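Local coordinates for protein receptor-type adenylate cyclase gresag 4.1 (Trypanosoma brucei, PDB 1FX2) that converts ATP into 3',5'-cyclic AMP and diphosphate through its magnesium-dependent catalytic domain, and could act as a receptor for an unknown ligand, at residues Y55-V60 / G153-G158. Sequence-based numbering, arbitrary orientation.
Sequences YEVKTV and GYDYYG
The Tyr55 ring meets the strand 154-157 edge-on: Tyr154 O lies in its plane, 3.6 Å from CE2, while Tyr55 CD2 sits at the edge of the Tyr156 ring. With CG anti to the backbone N (chi1 179°), Tyr55 carries its hydroxyl across to the other strand, where Tyr154 N donates a nearly straight hydrogen bond to OH (2.8 Å, 166°); Asn2 is a second partner of that hydroxyl. Tyr156, whose own hydroxyl bonds to Pro6 O, also takes Val57 CG2 obliquely against its CE1 at 3.8 Å. The other branch of Val57, CG1, approaches Asp155 OD1 to 3.4 Å. Beyond it, the Lys58 chain, bent at chi2 and chi3, brings NZ to the syn lone pair of Asp155 OD2 in a 2.7 Å salt bridge. OD1 of the same carboxylate accepts from Tyr156 N on its anti side, somewhat out of the carboxylate plane, so both oxygens are engaged and the group's rotation is restrained. One water lies within hydrogen-bonding distance of both Val57 O and Tyr154 O; another joins Asp155 OD1 to Tyr156 O. The strands cross at 75° without direct backbone pairing. Val57 and Lys58 together pair with the single residue Met65, a classic beta bulge, here on an outermost strand of the seven-stranded sheet of a class III cyclase catalytic domain, with the 144-147/154-157 beta hairpin packed across it.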
ATOM      1  N   TYR A  55       2.318  -6.367 -24.806  1.00 11.00           N
ATOM      2  CA  TYR A  55       3.380  -7.011 -25.544  1.00 11.09           C
ATOM      3  C   TYR A  55       3.894  -8.194 -24.758  1.00 14.85           C
ATOM      4  O   TYR A  55       4.298  -8.074 -23.600  1.00 11.60           O
ATOM      5  CB  TYR A  55       4.536  -5.975 -25.696  1.00 12.12           C
ATOM      6  CG  TYR A  55       5.761  -6.483 -26.418  1.00 11.57           C
ATOM      7  CD1 TYR A  55       5.720  -6.708 -27.782  1.00 13.98           C
ATOM      8  CD2 TYR A  55       6.941  -6.712 -25.729  1.00 11.53           C
ATOM      9  CE1 TYR A  55       6.863  -7.131 -28.464  1.00 13.92           C
ATOM     10  CE2 TYR A  55       8.106  -7.167 -26.398  1.00 16.17           C
ATOM     11  CZ  TYR A  55       8.028  -7.360 -27.770  1.00 14.22           C
ATOM     12  OH  TYR A  55       9.169  -7.795 -28.418  1.00 19.98           O
ATOM     13  N   GLU A  56       3.905  -9.357 -25.400  1.00 10.78           N
ATOM     14  CA  GLU A  56       4.452 -10.522 -24.738  1.00 11.12           C
ATOM     15  C   GLU A  56       5.955 -10.423 -24.784  1.00 11.50           C
ATOM     16  O   GLU A  56       6.546 -10.536 -25.907  1.00 14.90           O
ATOM     17  CB  GLU A  56       3.960 -11.808 -25.454  1.00 11.62           C
ATOM     18  CG  GLU A  56       4.439 -13.124 -24.777  1.00 12.24           C
ATOM     19  CD  GLU A  56       3.857 -14.350 -25.476  1.00 12.81           C
ATOM     20  OE1 GLU A  56       2.766 -14.256 -26.037  1.00 15.33           O
ATOM     21  OE2 GLU A  56       4.615 -15.345 -25.449  1.00 19.91           O
ATOM     22  N   VAL A  57       6.638 -10.353 -23.629  1.00  9.99           N
ATOM     23  CA  VAL A  57       8.096 -10.265 -23.625  1.00 10.98           C
ATOM     24  C   VAL A  57       8.628 -11.674 -23.795  1.00 13.25           C
ATOM     25  O   VAL A  57       9.524 -11.918 -24.651  1.00 14.19           O
ATOM     26  CB  VAL A  57       8.595  -9.648 -22.304  1.00  9.91           C
ATOM     27  CG1 VAL A  57      10.136  -9.584 -22.301  1.00 13.67           C
ATOM     28  CG2 VAL A  57       7.898  -8.290 -22.109  1.00 10.37           C
ATOM     29  N   LYS A  58       8.205 -12.592 -22.892  1.00 11.65           N
ATOM     30  CA  LYS A  58       8.613 -13.979 -23.008  1.00 16.65           C
ATOM     31  C   LYS A  58       7.750 -14.884 -22.157  1.00 18.25           C
ATOM     32  O   LYS A  58       7.014 -14.420 -21.299  1.00 17.86           O
ATOM     33  CB  LYS A  58      10.031 -14.138 -22.561  1.00 16.28           C
ATOM     34  CG  LYS A  58      10.390 -13.680 -21.171  1.00 21.33           C
ATOM     35  CD  LYS A  58      11.595 -12.778 -21.256  1.00 47.24           C
ATOM     36  CE  LYS A  58      12.661 -13.098 -20.233  1.00 47.35           C
ATOM     37  NZ  LYS A  58      13.957 -12.468 -20.649  1.00 37.14           N
ATOM     38  N   THR A  59       7.791 -16.164 -22.472  1.00 14.08           N
ATOM     39  CA  THR A  59       7.097 -17.116 -21.662  1.00 10.57           C
ATOM     40  C   THR A  59       8.083 -18.181 -21.381  1.00 12.86           C
ATOM     41  O   THR A  59       8.790 -18.610 -22.298  1.00 18.07           O
ATOM     42  CB  THR A  59       5.864 -17.716 -22.281  1.00 17.30           C
ATOM     43  OG1 THR A  59       4.952 -16.691 -22.658  1.00 35.83           O
ATOM     44  CG2 THR A  59       5.199 -18.524 -21.317  1.00 24.23           C
ATOM     45  N   VAL A  60       8.091 -18.699 -20.146  1.00 13.40           N
ATOM     46  CA  VAL A  60       8.967 -19.811 -19.730  1.00 14.64           C
ATOM     47  C   VAL A  60       8.002 -20.784 -19.053  1.00 11.20           C
ATOM     48  O   VAL A  60       7.497 -20.441 -17.968  1.00 12.10           O
ATOM     49  CB  VAL A  60       9.980 -19.287 -18.697  1.00 20.75           C
ATOM     50  CG1 VAL A  60      10.872 -20.373 -18.189  1.00 24.58           C
ATOM     51  CG2 VAL A  60      10.886 -18.186 -19.358  1.00 27.38           C
ATOM     52  N   GLY A 153      13.113  -9.131 -30.578  1.00 26.71           N
ATOM     53  CA  GLY A 153      12.081  -8.609 -29.681  1.00 26.12           C
ATOM     54  C   GLY A 153      12.683  -7.703 -28.643  1.00 21.06           C
ATOM     55  O   GLY A 153      13.895  -7.498 -28.569  1.00 26.15           O
ATOM     56  N   TYR A 154      11.823  -7.091 -27.837  1.00 18.63           N
ATOM     57  CA  TYR A 154      12.317  -6.262 -26.771  1.00 15.68           C
ATOM     58  C   TYR A 154      12.261  -6.917 -25.397  1.00 16.81           C
ATOM     59  O   TYR A 154      11.431  -7.745 -25.161  1.00 18.87           O
ATOM     60  CB  TYR A 154      11.525  -4.944 -26.653  1.00 17.95           C
ATOM     61  CG  TYR A 154      11.788  -4.006 -27.785  1.00 18.33           C
ATOM     62  CD1 TYR A 154      11.157  -4.203 -29.010  1.00 18.71           C
ATOM     63  CD2 TYR A 154      12.650  -2.942 -27.605  1.00 24.11           C
ATOM     64  CE1 TYR A 154      11.401  -3.333 -30.079  1.00 23.20           C
ATOM     65  CE2 TYR A 154      12.900  -2.066 -28.673  1.00 23.67           C
ATOM     66  CZ  TYR A 154      12.259  -2.294 -29.883  1.00 25.96           C
ATOM     67  OH  TYR A 154      12.474  -1.434 -30.942  1.00 40.12           O
ATOM     68  N   ASP A 155      13.205  -6.583 -24.556  1.00 15.57           N
ATOM     69  CA  ASP A 155      13.289  -7.081 -23.193  1.00 14.00           C
ATOM     70  C   ASP A 155      13.545  -5.960 -22.218  1.00 20.24           C
ATOM     71  O   ASP A 155      13.970  -4.841 -22.588  1.00 15.15           O
ATOM     72  CB  ASP A 155      14.357  -8.155 -23.063  1.00 20.21           C
ATOM     73  CG  ASP A 155      13.989  -9.252 -21.993  1.00 29.89           C
ATOM     74  OD1 ASP A 155      13.199  -9.046 -20.993  1.00 16.62           O
ATOM     75  OD2 ASP A 155      14.545 -10.358 -22.174  1.00 31.25           O
ATOM     76  N   TYR A 156      13.326  -6.268 -20.947  1.00 15.30           N
ATOM     77  CA  TYR A 156      13.380  -5.280 -19.890  1.00 13.80           C
ATOM     78  C   TYR A 156      14.153  -5.757 -18.739  1.00 16.70           C
ATOM     79  O   TYR A 156      13.879  -6.849 -18.266  1.00 16.43           O
ATOM     80  CB  TYR A 156      11.917  -4.902 -19.491  1.00 14.27           C
ATOM     81  CG  TYR A 156      11.087  -4.496 -20.707  1.00 12.56           C
ATOM     82  CD1 TYR A 156      10.496  -5.443 -21.585  1.00 12.70           C
ATOM     83  CD2 TYR A 156      11.006  -3.164 -21.086  1.00 11.12           C
ATOM     84  CE1 TYR A 156       9.896  -5.090 -22.768  1.00 15.11           C
ATOM     85  CE2 TYR A 156      10.394  -2.784 -22.240  1.00 11.44           C
ATOM     86  CZ  TYR A 156       9.832  -3.741 -23.136  1.00 12.27           C
ATOM     87  OH  TYR A 156       9.298  -3.405 -24.322  1.00 14.85           O
ATOM     88  N   TYR A 157      15.048  -4.897 -18.240  1.00 15.97           N
ATOM     89  CA  TYR A 157      15.967  -5.236 -17.169  1.00 16.00           C
ATOM     90  C   TYR A 157      16.008  -4.293 -16.013  1.00 14.98           C
ATOM     91  O   TYR A 157      15.682  -3.123 -16.110  1.00 15.20           O
ATOM     92  CB  TYR A 157      17.411  -5.288 -17.765  1.00 17.32           C
ATOM     93  CG  TYR A 157      17.521  -6.287 -18.887  1.00 18.63           C
ATOM     94  CD1 TYR A 157      17.451  -5.902 -20.218  1.00 23.80           C
ATOM     95  CD2 TYR A 157      17.686  -7.646 -18.598  1.00 26.27           C
ATOM     96  CE1 TYR A 157      17.553  -6.861 -21.254  1.00 26.20           C
ATOM     97  CE2 TYR A 157      17.800  -8.603 -19.614  1.00 29.57           C
ATOM     98  CZ  TYR A 157      17.740  -8.201 -20.923  1.00 25.86           C
ATOM     99  OH  TYR A 157      17.946  -9.141 -21.907  1.00 37.88           O
ATOM    100  N   GLY A 158      16.547  -4.800 -14.905  1.00 19.02           N
ATOM    101  CA  GLY A 158      16.688  -3.932 -13.786  1.00 20.88           C
ATOM    102  C   GLY A 158      15.744  -4.121 -12.627  1.00 16.94           C
ATOM    103  O   GLY A 158      15.114  -5.147 -12.475  1.00 17.41           O
TER
HETATM  104  O   HOH W   1      10.911 -10.241 -26.247  1.00 23.98           O
HETATM  105  O   HOH W   2      14.109  -9.895 -18.514  1.00 38.65           O